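Local structure of tail fiber protein (Acinetobacter phage AM24, 5W5P) at residues 77-82 with 97-102; 337-342 with 371-376; 501-506 with 598-603. The protein probably acts as a trimeric tailspike through which the phage recognises, and possibly degrades, the capsular polysaccharide of its Acinetobacter host. All coordinates share one frame; numbering follows the deposited sequence.

Contact 1: residues 77-82 with 97-102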
ATOM      1  N   THR A  77     -26.285  30.250 -38.953  1.00 61.89           N
ATOM      2  CA  THR A  77     -27.422  30.882 -39.618  1.00 67.25           C
ATOM      3  C   THR A  77     -28.760  30.354 -39.114  1.00 69.21           C
ATOM      4  O   THR A  77     -29.769  31.057 -39.228  1.00 69.85           O
ATOM      5  CB  THR A  77     -27.330  30.688 -41.136  1.00 65.92           C
ATOM      6  OG1 THR A  77     -25.965  30.797 -41.559  1.00 62.64           O
ATOM      7  CG2 THR A  77     -28.157  31.740 -41.856  1.00 65.78           C
ATOM      8  N   SER A  78     -28.787  29.143 -38.554  1.00 69.83           N
ATOM      9  CA  SER A  78     -30.025  28.571 -38.037  1.00 71.82           C
ATOM     10  C   SER A  78     -30.432  29.154 -36.688  1.00 70.89           C
ATOM     11  O   SER A  78     -31.592  28.999 -36.290  1.00 72.71           O
ATOM     12  CB  SER A  78     -29.888  27.051 -37.917  1.00 75.21           C
ATOM     13  OG  SER A  78     -28.860  26.693 -37.006  1.00 74.77           O
ATOM     14  N   ASP A  79     -29.515  29.813 -35.980  1.00 67.25           N
ATOM     15  CA  ASP A  79     -29.781  30.354 -34.652  1.00 61.37           C
ATOM     16  C   ASP A  79     -30.068  31.847 -34.753  1.00 60.25           C
ATOM     17  O   ASP A  79     -29.202  32.628 -35.167  1.00 59.10           O
ATOM     18  CB  ASP A  79     -28.603  30.102 -33.708  1.00 54.42           C
ATOM     19  CG  ASP A  79     -28.983  30.258 -32.242  1.00 57.03           C
ATOM     20  OD1 ASP A  79     -29.888  31.067 -31.929  1.00 57.67           O
ATOM     21  OD2 ASP A  79     -28.362  29.579 -31.395  1.00 56.50           O
ATOM     22  N   THR A  80     -31.278  32.238 -34.357  1.00 61.02           N
ATOM     23  CA  THR A  80     -31.687  33.636 -34.325  1.00 61.26           C
ATOM     24  C   THR A  80     -32.174  34.064 -32.946  1.00 63.48           C
ATOM     25  O   THR A  80     -32.760  35.145 -32.817  1.00 66.49           O
ATOM     26  CB  THR A  80     -32.789  33.892 -35.360  1.00 61.80           C
ATOM     27  OG1 THR A  80     -33.777  32.859 -35.264  1.00 63.49           O
ATOM     28  CG2 THR A  80     -32.207  33.902 -36.767  1.00 59.15           C
ATOM     29  N   THR A  81     -31.957  33.245 -31.917  1.00 61.55           N
ATOM     30  CA  THR A  81     -32.508  33.509 -30.595  1.00 59.98           C
ATOM     31  C   THR A  81     -31.498  33.421 -29.461  1.00 57.73           C
ATOM     32  O   THR A  81     -31.755  34.004 -28.401  1.00 62.63           O
ATOM     33  CB  THR A  81     -33.663  32.540 -30.295  1.00 55.39           C
ATOM     34  OG1 THR A  81     -33.278  31.208 -30.657  1.00 54.65           O
ATOM     35  CG2 THR A  81     -34.904  32.931 -31.085  1.00 57.58           C
ATOM     36  N   SER A  82     -30.371  32.732 -29.637  1.00 53.73           N
ATOM     37  CA  SER A  82     -29.418  32.558 -28.547  1.00 55.82           C
ATOM     38  C   SER A  82     -28.875  33.902 -28.078  1.00 55.13           C
ATOM     39  O   SER A  82     -28.627  34.808 -28.881  1.00 56.05           O
ATOM     40  CB  SER A  82     -28.264  31.656 -28.986  1.00 59.11           C
ATOM     41  OG  SER A  82     -28.681  30.306 -29.092  1.00 61.24           O
ATOM     42  N   ARG A  97     -25.585  35.063 -34.873  1.00 51.70           N
ATOM     43  CA  ARG A  97     -25.078  34.337 -33.713  1.00 50.56           C
ATOM     44  C   ARG A  97     -23.766  33.672 -34.103  1.00 48.84           C
ATOM     45  O   ARG A  97     -23.753  32.669 -34.821  1.00 52.22           O
ATOM     46  CB  ARG A  97     -26.095  33.318 -33.216  1.00 48.38           C
ATOM     47  CG  ARG A  97     -26.949  33.836 -32.078  1.00 46.87           C
ATOM     48  CD  ARG A  97     -28.126  34.639 -32.617  1.00 51.00           C
ATOM     49  NE  ARG A  97     -28.882  35.291 -31.552  1.00 49.55           N
ATOM     50  CZ  ARG A  97     -29.648  36.360 -31.729  1.00 51.03           C
ATOM     51  NH1 ARG A  97     -29.760  36.908 -32.931  1.00 51.72           N
ATOM     52  NH2 ARG A  97     -30.303  36.879 -30.701  1.00 52.08           N
ATOM     53  N   TRP A  98     -22.660  34.245 -33.632  1.00 43.49           N
ATOM     54  CA  TRP A  98     -21.338  33.654 -33.787  1.00 44.34           C
ATOM     55  C   TRP A  98     -21.072  32.702 -32.625  1.00 46.05           C
ATOM     56  O   TRP A  98     -21.234  33.071 -31.458  1.00 43.80           O
ATOM     57  CB  TRP A  98     -20.263  34.743 -33.839  1.00 46.76           C
ATOM     58  CG  TRP A  98     -20.360  35.654 -35.045  1.00 48.21           C
ATOM     59  CD1 TRP A  98     -20.973  36.873 -35.108  1.00 48.66           C
ATOM     60  CD2 TRP A  98     -19.822  35.410 -36.352  1.00 46.07           C
ATOM     61  NE1 TRP A  98     -20.855  37.396 -36.371  1.00 43.81           N
ATOM     62  CE2 TRP A  98     -20.149  36.520 -37.152  1.00 45.81           C
ATOM     63  CE3 TRP A  98     -19.093  34.362 -36.920  1.00 48.54           C
ATOM     64  CZ2 TRP A  98     -19.774  36.611 -38.491  1.00 47.58           C
ATOM     65  CZ3 TRP A  98     -18.723  34.456 -38.252  1.00 46.70           C
ATOM     66  CH2 TRP A  98     -19.064  35.568 -39.019  1.00 44.25           C
ATOM     67  N   LYS A  99     -20.666  31.477 -32.943  1.00 45.64           N
ATOM     68  CA  LYS A  99     -20.390  30.460 -31.936  1.00 45.36           C
ATOM     69  C   LYS A  99     -18.954  29.978 -32.068  1.00 45.51           C
ATOM     70  O   LYS A  99     -18.491  29.664 -33.168  1.00 45.10           O
ATOM     71  CB  LYS A  99     -21.365  29.281 -32.047  1.00 41.82           C
ATOM     72  CG  LYS A  99     -22.798  29.737 -32.114  1.00 48.21           C
ATOM     73  CD  LYS A  99     -23.808  28.611 -32.135  1.00 43.73           C
ATOM     74  CE  LYS A  99     -25.135  29.109 -31.570  1.00 46.86           C
ATOM     75  NZ  LYS A  99     -26.255  28.241 -32.018  1.00 48.90           N
ATOM     76  N   ARG A 100     -18.258  29.925 -30.941  1.00 47.01           N
ATOM     77  CA  ARG A 100     -16.869  29.491 -30.922  1.00 45.77           C
ATOM     78  C   ARG A 100     -16.774  28.013 -31.271  1.00 44.83           C
ATOM     79  O   ARG A 100     -17.581  27.195 -30.818  1.00 48.94           O
ATOM     80  CB  ARG A 100     -16.254  29.753 -29.543  1.00 39.41           C
ATOM     81  CG  ARG A 100     -14.814  29.308 -29.387  1.00 44.59           C
ATOM     82  CD  ARG A 100     -14.363  29.414 -27.930  1.00 44.95           C
ATOM     83  NE  ARG A 100     -14.463  30.778 -27.412  1.00 39.07           N
ATOM     84  CZ  ARG A 100     -13.499  31.686 -27.519  1.00 39.00           C
ATOM     85  NH1 ARG A 100     -12.363  31.376 -28.127  1.00 39.00           N
ATOM     86  NH2 ARG A 100     -13.666  32.899 -27.014  1.00 39.15           N
ATOM     87  N   LYS A 101     -15.788  27.678 -32.097  1.00 42.19           N
ATOM     88  CA  LYS A 101     -15.482  26.290 -32.425  1.00 40.42           C
ATOM     89  C   LYS A 101     -14.558  25.751 -31.341  1.00 43.08           C
ATOM     90  O   LYS A 101     -13.418  26.206 -31.210  1.00 43.62           O
ATOM     91  CB  LYS A 101     -14.828  26.186 -33.800  1.00 46.49           C
ATOM     92  CG  LYS A 101     -15.635  26.801 -34.942  1.00 50.52           C
ATOM     93  CD  LYS A 101     -16.290  25.726 -35.794  1.00 54.28           C
ATOM     94  CE  LYS A 101     -16.314  26.121 -37.262  1.00 54.79           C
ATOM     95  NZ  LYS A 101     -16.846  25.017 -38.105  1.00 54.66           N
ATOM     96  N   TRP A 102     -15.051  24.793 -30.557  1.00 41.25           N
ATOM     97  CA  TRP A 102     -14.244  24.170 -29.517  1.00 43.00           C
ATOM     98  C   TRP A 102     -14.823  22.800 -29.193  1.00 46.21           C
ATOM     99  O   TRP A 102     -16.042  22.655 -29.051  1.00 44.87           O
ATOM    100  CB  TRP A 102     -14.185  25.047 -28.257  1.00 45.99           C
ATOM    101  CG  TRP A 102     -15.505  25.250 -27.560  1.00 48.66           C
ATOM    102  CD1 TRP A 102     -16.535  26.046 -27.971  1.00 50.62           C
ATOM    103  CD2 TRP A 102     -15.929  24.657 -26.327  1.00 48.69           C
ATOM    104  NE1 TRP A 102     -17.573  25.981 -27.072  1.00 44.51           N
ATOM    105  CE2 TRP A 102     -17.226  25.135 -26.056  1.00 44.83           C
ATOM    106  CE3 TRP A 102     -15.337  23.769 -25.426  1.00 53.84           C
ATOM    107  CZ2 TRP A 102     -17.940  24.756 -24.922  1.00 44.12           C
ATOM    108  CZ3 TRP A 102     -16.052  23.390 -24.303  1.00 54.12           C
ATOM    109  CH2 TRP A 102     -17.339  23.885 -24.062  1.00 48.68           C
TER

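Contact 2: residues 337-342 with 371-376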
ATOM      1  N   TYR A 337       7.546   9.199   5.126  1.00 35.08           N
ATOM      2  CA  TYR A 337       8.897   9.717   5.307  1.00 35.96           C
ATOM      3  C   TYR A 337       8.785  11.005   6.113  1.00 38.36           C
ATOM      4  O   TYR A 337       8.346  12.037   5.589  1.00 39.11           O
ATOM      5  CB  TYR A 337       9.567   9.947   3.949  1.00 37.84           C
ATOM      6  CG  TYR A 337      10.974  10.521   3.972  1.00 42.03           C
ATOM      7  CD1 TYR A 337      11.191  11.874   4.207  1.00 42.53           C
ATOM      8  CD2 TYR A 337      12.079   9.719   3.706  1.00 40.97           C
ATOM      9  CE1 TYR A 337      12.461  12.404   4.213  1.00 42.06           C
ATOM     10  CE2 TYR A 337      13.360  10.245   3.704  1.00 39.78           C
ATOM     11  CZ  TYR A 337      13.544  11.589   3.957  1.00 43.60           C
ATOM     12  OH  TYR A 337      14.813  12.125   3.957  1.00 38.21           O
ATOM     13  N   PHE A 338       9.160  10.938   7.387  1.00 38.96           N
ATOM     14  CA  PHE A 338       9.206  12.098   8.262  1.00 35.06           C
ATOM     15  C   PHE A 338      10.656  12.460   8.549  1.00 43.91           C
ATOM     16  O   PHE A 338      11.476  11.582   8.840  1.00 46.47           O
ATOM     17  CB  PHE A 338       8.470  11.828   9.572  1.00 34.82           C
ATOM     18  CG  PHE A 338       7.037  11.430   9.397  1.00 34.13           C
ATOM     19  CD1 PHE A 338       6.063  12.389   9.169  1.00 36.11           C
ATOM     20  CD2 PHE A 338       6.657  10.098   9.479  1.00 33.75           C
ATOM     21  CE1 PHE A 338       4.733  12.027   9.015  1.00 33.44           C
ATOM     22  CE2 PHE A 338       5.331   9.727   9.330  1.00 33.23           C
ATOM     23  CZ  PHE A 338       4.367  10.692   9.096  1.00 34.72           C
ATOM     24  N   GLU A 339      10.969  13.754   8.466  1.00 39.31           N
ATOM     25  CA  GLU A 339      12.339  14.222   8.666  1.00 42.04           C
ATOM     26  C   GLU A 339      12.327  15.634   9.231  1.00 45.85           C
ATOM     27  O   GLU A 339      11.844  16.559   8.571  1.00 47.25           O
ATOM     28  CB  GLU A 339      13.126  14.182   7.354  1.00 43.55           C
ATOM     29  CG  GLU A 339      14.579  14.608   7.492  1.00 46.06           C
ATOM     30  CD  GLU A 339      15.342  13.760   8.495  1.00 51.24           C
ATOM     31  OE1 GLU A 339      15.171  12.522   8.483  1.00 53.63           O
ATOM     32  OE2 GLU A 339      16.117  14.328   9.293  1.00 56.55           O
ATOM     33  N   GLY A 340      12.865  15.793  10.442  1.00 46.72           N
ATOM     34  CA  GLY A 340      13.107  17.092  11.045  1.00 42.29           C
ATOM     35  C   GLY A 340      11.923  18.034  11.098  1.00 42.87           C
ATOM     36  O   GLY A 340      11.996  19.152  10.580  1.00 45.26           O
ATOM     37  N   ASN A 341      10.835  17.607  11.733  1.00 42.31           N
ATOM     38  CA  ASN A 341       9.609  18.390  11.809  1.00 40.04           C
ATOM     39  C   ASN A 341       9.523  19.075  13.169  1.00 40.13           C
ATOM     40  O   ASN A 341       9.502  18.399  14.202  1.00 43.91           O
ATOM     41  CB  ASN A 341       8.394  17.494  11.568  1.00 40.23           C
ATOM     42  CG  ASN A 341       8.425  16.832  10.202  1.00 41.77           C
ATOM     43  OD1 ASN A 341       8.232  17.492   9.182  1.00 40.61           O
ATOM     44  ND2 ASN A 341       8.674  15.523  10.175  1.00 36.20           N
ATOM     45  N   ASN A 342       9.470  20.410  13.165  1.00 43.21           N
ATOM     46  CA  ASN A 342       9.432  21.185  14.402  1.00 46.05           C
ATOM     47  C   ASN A 342       8.763  22.545  14.215  1.00 51.67           C
ATOM     48  O   ASN A 342       9.364  23.583  14.510  1.00 60.31           O
ATOM     49  CB  ASN A 342      10.848  21.379  14.954  1.00 53.14           C
ATOM     50  CG  ASN A 342      10.856  21.997  16.355  1.00 63.24           C
ATOM     51  OD1 ASN A 342       9.908  21.831  17.125  1.00 67.28           O
ATOM     52  ND2 ASN A 342      11.926  22.722  16.680  1.00 63.19           N
ATOM     53  N   GLY A 371       6.316   0.449   8.340  1.00 38.45           N
ATOM     54  CA  GLY A 371       7.417   0.932   7.524  1.00 38.33           C
ATOM     55  C   GLY A 371       7.595   2.432   7.437  1.00 37.65           C
ATOM     56  O   GLY A 371       8.126   2.926   6.438  1.00 37.42           O
ATOM     57  N   ASN A 372       7.178   3.175   8.455  1.00 39.93           N
ATOM     58  CA  ASN A 372       7.407   4.611   8.493  1.00 38.35           C
ATOM     59  C   ASN A 372       8.791   4.913   9.054  1.00 40.79           C
ATOM     60  O   ASN A 372       9.331   4.155   9.864  1.00 46.28           O
ATOM     61  CB  ASN A 372       6.345   5.306   9.346  1.00 35.21           C
ATOM     62  CG  ASN A 372       4.941   5.041   8.851  1.00 34.15           C
ATOM     63  OD1 ASN A 372       4.463   5.711   7.939  1.00 34.41           O
ATOM     64  ND2 ASN A 372       4.275   4.057   9.444  1.00 34.17           N
ATOM     65  N   GLN A 373       9.370   6.025   8.611  1.00 39.14           N
ATOM     66  CA  GLN A 373      10.571   6.572   9.230  1.00 39.75           C
ATOM     67  C   GLN A 373      10.191   7.839   9.976  1.00 38.50           C
ATOM     68  O   GLN A 373       9.753   8.817   9.362  1.00 39.06           O
ATOM     69  CB  GLN A 373      11.667   6.878   8.214  1.00 40.11           C
ATOM     70  CG  GLN A 373      12.826   7.654   8.819  1.00 39.73           C
ATOM     71  CD  GLN A 373      13.793   8.184   7.777  1.00 42.68           C
ATOM     72  OE1 GLN A 373      13.699   9.340   7.355  1.00 44.01           O
ATOM     73  NE2 GLN A 373      14.743   7.350   7.372  1.00 39.44           N
ATOM     74  N   PHE A 374      10.356   7.813  11.292  1.00 36.75           N
ATOM     75  CA  PHE A 374      10.103   8.979  12.128  1.00 39.57           C
ATOM     76  C   PHE A 374      11.433   9.651  12.469  1.00 44.68           C
ATOM     77  O   PHE A 374      11.967   9.530  13.572  1.00 36.64           O
ATOM     78  CB  PHE A 374       9.348   8.573  13.388  1.00 35.16           C
ATOM     79  CG  PHE A 374       8.042   7.876  13.128  1.00 34.49           C
ATOM     80  CD1 PHE A 374       6.931   8.586  12.705  1.00 34.11           C
ATOM     81  CD2 PHE A 374       7.918   6.510  13.343  1.00 43.03           C
ATOM     82  CE1 PHE A 374       5.718   7.945  12.482  1.00 38.57           C
ATOM     83  CE2 PHE A 374       6.710   5.858  13.121  1.00 43.04           C
ATOM     84  CZ  PHE A 374       5.608   6.577  12.688  1.00 39.40           C
ATOM     85  N   GLY A 375      11.972  10.362  11.477  1.00 42.50           N
ATOM     86  CA  GLY A 375      13.221  11.080  11.655  1.00 38.38           C
ATOM     87  C   GLY A 375      13.023  12.388  12.394  1.00 42.86           C
ATOM     88  O   GLY A 375      12.513  13.359  11.828  1.00 43.17           O
ATOM     89  N   ALA A 376      13.424  12.428  13.661  1.00 44.40           N
ATOM     90  CA  ALA A 376      13.102  13.552  14.526  1.00 43.21           C
ATOM     91  C   ALA A 376      14.140  14.659  14.412  1.00 46.22           C
ATOM     92  O   ALA A 376      15.329  14.408  14.184  1.00 45.04           O
ATOM     93  CB  ALA A 376      13.002  13.098  15.982  1.00 39.30           C
TER
HETATM   94  O   HOH W   1      10.041  14.491  12.255  1.00 43.85           O

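Contact 3: residues 501-506 with 598-603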
ATOM      1  N   GLN A 501      -4.016 -39.185  23.528  1.00 53.02           N
ATOM      2  CA  GLN A 501      -5.371 -39.709  23.423  1.00 52.01           C
ATOM      3  C   GLN A 501      -5.270 -41.216  23.219  1.00 48.76           C
ATOM      4  O   GLN A 501      -4.774 -41.675  22.184  1.00 49.10           O
ATOM      5  CB  GLN A 501      -6.129 -39.035  22.281  1.00 44.54           C
ATOM      6  CG  GLN A 501      -6.474 -37.580  22.567  1.00 49.39           C
ATOM      7  CD  GLN A 501      -7.096 -36.866  21.373  1.00 48.76           C
ATOM      8  OE1 GLN A 501      -6.497 -36.786  20.299  1.00 45.68           O
ATOM      9  NE2 GLN A 501      -8.303 -36.345  21.561  1.00 48.18           N
HETATM   10  N   MSE A 502      -5.722 -41.982  24.207  1.00 46.72           N
HETATM   11  CA  MSE A 502      -5.716 -43.437  24.089  1.00 52.53           C
HETATM   12  C   MSE A 502      -6.946 -43.878  23.314  1.00 53.12           C
HETATM   13  O   MSE A 502      -8.079 -43.571  23.692  1.00 48.57           O
HETATM   14  CB  MSE A 502      -5.673 -44.113  25.465  1.00 57.75           C
HETATM   15  CG  MSE A 502      -5.072 -43.263  26.574  1.00 63.49           C
HETATM   16 SE   MSE A 502      -3.234 -42.677  26.241  1.00 68.29          SE
HETATM   17  CE  MSE A 502      -3.107 -41.378  27.686  1.00 68.70           C
ATOM     18  N   LYS A 503      -6.716 -44.598  22.220  1.00 51.86           N
ATOM     19  CA  LYS A 503      -7.775 -44.958  21.294  1.00 50.96           C
ATOM     20  C   LYS A 503      -7.759 -46.455  21.031  1.00 52.41           C
ATOM     21  O   LYS A 503      -6.736 -47.127  21.184  1.00 54.57           O
ATOM     22  CB  LYS A 503      -7.644 -44.197  19.968  1.00 50.67           C
ATOM     23  CG  LYS A 503      -7.569 -42.688  20.115  1.00 49.67           C
ATOM     24  CD  LYS A 503      -7.443 -42.023  18.755  1.00 50.02           C
ATOM     25  CE  LYS A 503      -7.345 -40.518  18.877  1.00 46.15           C
ATOM     26  NZ  LYS A 503      -7.346 -39.888  17.533  1.00 45.82           N
ATOM     27  N   THR A 504      -8.921 -46.968  20.634  1.00 52.96           N
ATOM     28  CA  THR A 504      -9.054 -48.347  20.189  1.00 55.16           C
ATOM     29  C   THR A 504      -8.566 -48.453  18.747  1.00 58.59           C
ATOM     30  O   THR A 504      -8.020 -47.505  18.177  1.00 57.45           O
ATOM     31  CB  THR A 504     -10.500 -48.812  20.324  1.00 55.75           C
ATOM     32  OG1 THR A 504     -11.326 -48.040  19.446  1.00 56.19           O
ATOM     33  CG2 THR A 504     -10.989 -48.644  21.753  1.00 55.69           C
ATOM     34  N   ALA A 505      -8.773 -49.616  18.131  1.00 62.61           N
ATOM     35  CA  ALA A 505      -8.409 -49.776  16.729  1.00 62.16           C
ATOM     36  C   ALA A 505      -9.228 -48.859  15.829  1.00 64.47           C
ATOM     37  O   ALA A 505      -8.702 -48.336  14.839  1.00 66.71           O
ATOM     38  CB  ALA A 505      -8.577 -51.234  16.304  1.00 61.89           C
ATOM     39  N   SER A 506     -10.503 -48.638  16.161  1.00 65.44           N
ATOM     40  CA  SER A 506     -11.387 -47.772  15.390  1.00 64.22           C
ATOM     41  C   SER A 506     -11.354 -46.320  15.861  1.00 62.67           C
ATOM     42  O   SER A 506     -12.259 -45.549  15.523  1.00 65.06           O
ATOM     43  CB  SER A 506     -12.823 -48.304  15.437  1.00 64.72           C
ATOM     44  OG  SER A 506     -13.314 -48.346  16.765  1.00 65.64           O
ATOM     45  N   LYS A 598      -3.768 -48.013  20.867  1.00 53.93           N
ATOM     46  CA  LYS A 598      -2.700 -47.084  20.531  1.00 56.24           C
ATOM     47  C   LYS A 598      -2.777 -45.861  21.426  1.00 56.00           C
ATOM     48  O   LYS A 598      -3.816 -45.558  22.018  1.00 55.56           O
ATOM     49  CB  LYS A 598      -2.772 -46.649  19.063  1.00 54.33           C
ATOM     50  CG  LYS A 598      -4.083 -45.981  18.695  1.00 57.84           C
ATOM     51  CD  LYS A 598      -4.225 -45.855  17.189  1.00 61.09           C
ATOM     52  CE  LYS A 598      -5.677 -45.815  16.772  1.00 59.94           C
ATOM     53  NZ  LYS A 598      -5.826 -45.748  15.296  1.00 58.80           N
ATOM     54  N   VAL A 599      -1.654 -45.157  21.499  1.00 54.27           N
ATOM     55  CA  VAL A 599      -1.576 -43.836  22.104  1.00 53.15           C
ATOM     56  C   VAL A 599      -1.344 -42.845  20.972  1.00 52.04           C
ATOM     57  O   VAL A 599      -0.313 -42.900  20.288  1.00 49.71           O
ATOM     58  CB  VAL A 599      -0.469 -43.755  23.164  1.00 54.49           C
ATOM     59  CG1 VAL A 599      -0.259 -42.312  23.603  1.00 46.03           C
ATOM     60  CG2 VAL A 599      -0.823 -44.637  24.349  1.00 47.97           C
ATOM     61  N   PHE A 600      -2.315 -41.957  20.754  1.00 51.00           N
ATOM     62  CA  PHE A 600      -2.219 -40.907  19.743  1.00 47.70           C
ATOM     63  C   PHE A 600      -1.787 -39.619  20.432  1.00 44.24           C
ATOM     64  O   PHE A 600      -2.534 -39.054  21.236  1.00 43.88           O
ATOM     65  CB  PHE A 600      -3.553 -40.727  19.022  1.00 46.63           C
ATOM     66  CG  PHE A 600      -3.450 -39.952  17.742  1.00 47.06           C
ATOM     67  CD1 PHE A 600      -2.747 -40.459  16.659  1.00 47.74           C
ATOM     68  CD2 PHE A 600      -4.058 -38.715  17.621  1.00 48.05           C
ATOM     69  CE1 PHE A 600      -2.653 -39.734  15.473  1.00 49.03           C
ATOM     70  CE2 PHE A 600      -3.974 -37.988  16.440  1.00 46.73           C
ATOM     71  CZ  PHE A 600      -3.271 -38.498  15.366  1.00 44.23           C
ATOM     72  N   SER A 601      -0.586 -39.150  20.125  1.00 43.79           N
ATOM     73  CA  SER A 601       0.024 -38.046  20.851  1.00 42.90           C
ATOM     74  C   SER A 601       0.062 -36.802  19.970  1.00 48.52           C
ATOM     75  O   SER A 601       0.641 -36.824  18.879  1.00 46.57           O
ATOM     76  CB  SER A 601       1.427 -38.424  21.314  1.00 43.07           C
ATOM     77  OG  SER A 601       1.376 -39.478  22.263  1.00 47.37           O
ATOM     78  N   SER A 602      -0.550 -35.720  20.453  1.00 47.30           N
ATOM     79  CA  SER A 602      -0.467 -34.401  19.828  1.00 43.27           C
ATOM     80  C   SER A 602       0.576 -33.597  20.598  1.00 42.40           C
ATOM     81  O   SER A 602       0.274 -33.009  21.638  1.00 45.15           O
ATOM     82  CB  SER A 602      -1.824 -33.706  19.846  1.00 44.58           C
ATOM     83  OG  SER A 602      -2.754 -34.363  19.005  1.00 46.88           O
ATOM     84  N   THR A 603       1.806 -33.575  20.089  1.00 41.34           N
ATOM     85  CA  THR A 603       2.916 -32.930  20.779  1.00 43.36           C
ATOM     86  C   THR A 603       3.081 -31.497  20.293  1.00 46.20           C
ATOM     87  O   THR A 603       3.161 -31.253  19.088  1.00 48.48           O
ATOM     88  CB  THR A 603       4.219 -33.697  20.553  1.00 42.57           C
ATOM     89  OG1 THR A 603       4.080 -35.040  21.029  1.00 42.16           O
ATOM     90  CG2 THR A 603       5.351 -33.018  21.294  1.00 39.68           C
TER
HETATM   91  O   HOH W   2      -3.782 -36.573  20.468  1.00 48.31           O

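Contact 1: residues 77-82 with 97-102
K99 meets D79 nearly at a right angle, its extended chain bringing NZ to within 2.6 Å of OD2 of D79 in a salt bridge that uses the anti lone pair of this oxygen. The other carboxylate oxygen turns inward to its own loop: OD1 of D79 accepts hydrogen bonds from the backbone N-H groups of T81 and S82. This is an Asx turn continued by one residue, and it fixes the curl of 77-82 where the chain leaves strand 71-75. That strand pairs antiparallel with 97-100, so the side chains of R97 and K99 reach from the sheet to the loop that follows its neighbour. R97 turns about its CB-CG bond (chi2 84°), which lays its guanidinium along the loop, with the backbone O of T80 and N of T81 over one face. At the edge, NE of R97 gives a 2.7 Å bond to O of S82, aimed at a lone pair in the carbonyl plane; NH2 adds a weak second bond. The carboxylate of D79 is nearly parallel to this guanidinium, but no N-H points at OD1, leaving only distant attraction between the charged groups. K99 NZ has a second salt bridge, to D76.

Contact 2: residues 337-342 with 371-376
F338 and F374 lie side by side and point the same way, both with CG beside the backbone N (chi1 -57°); with nearly equal chi2 as well, on parallel strands, their ring planes come within 8°. The rings are slid past each other, with centroids 5.4 Å apart and little overlap, and touch where CD2 of F338 meets CD1 of F374 at 3.6 Å. Beneath them the backbones run parallel and in register. N of F338 bonds O of Q373, N of G375 bonds O of F338 from above the carbonyl plane, and N of G340 closes the ladder on O of G375 at 2.8 Å. The lack of a side chain on G375 is consistent with the close approach here, 4.4 Å between CA of E339 and CA of G375. On the face opposite the phenylalanines, the end of Q373 lies over one face of the Y337 ring.

These strands belong to neighbouring rungs of a parallel beta-helix, as in other phage tailspikes. Further out, F322 meets F338 edge-to-face, while V308 of the third subunit packs on both Y337 and Q373. N372 is held by N411 and by the backbone of F333 and N336. Past the end of the ladder a water accepts from N and ND2 of N341 and donates to O of G375 at 2.8 Å, and N341 is itself steadied by S319 and W316.

The chemistry is thus divided by face: phenylalanine rings pack side by side from one rung to the next, mixed polar and aromatic groups meet a partner subunit, and the water extends the bonding where the strands part.

Contact 3: residues 501-506 with 598-603
K503 and F600 are brought together by their torsions: CG of F600 stands anti to the backbone N (chi1 -164°), while K503 is extended from CG to its amine, and the two side chains pass obliquely. CE of K503 rests 3.8 Å from CB of F600, and NZ reaches 3.5 Å from CD2 of the ring, on a slanting approach. K598 instead starts with CG between its backbone N and carbonyl carbon (chi1 59°), a choice that carries the chain across K503 until CE lies 3.2 Å from O of T504. Its amine continues to N507 and to a salt bridge with E459. Beside F600, Q501 runs in the same direction and puts OE1 at the edge of the ring; a water lies close to this OE1, to O of F600 and to OG of S602. This face meets Q522 and S612 of the third subunit: the former bonds NE2 of Q501, the latter OE1 of Q501 and NZ of K503. On the other face, SE of selenomethionine M502 packs 3.6 Å from CG2 of V599.

The backbone sets this register. Q501 and F600 form a hydrogen-bonded pair, with N of Q501 giving an almost straight 2.7 Å bond (171°) to O of F600, and K503 and K598 form another; M502 and V599 are the non-hydrogen-bonded pair between them. This alternation of pairs is that of a twisted antiparallel beta sheet, here one of those in the C-terminal region; strand 598-608 is its last in chain order, yet lies between 451-461 and 492-503.

How the contacts relate
Followed from the N terminus, the three contacts come in series, and none nests within or crosses another. Contact 1 closes a 14-residue connection that includes strand 89-91, the edge strand beyond 97-100 in the small antiparallel sheet near the start of the chain. Contact 2 closes one turn of the parallel beta-helix, 28 residues that include helix 346-349. Contact 3 spans 91 residues and ties strand 598-608 back into a C-terminal antiparallel sheet. Their centres are spread along the elongated spike, about 59 Å from contact 1 to contact 2 and about 57 Å onward to contact 3. Contacts 2 and 3 both touch the third subunit, while the end of 97-102 meets the second.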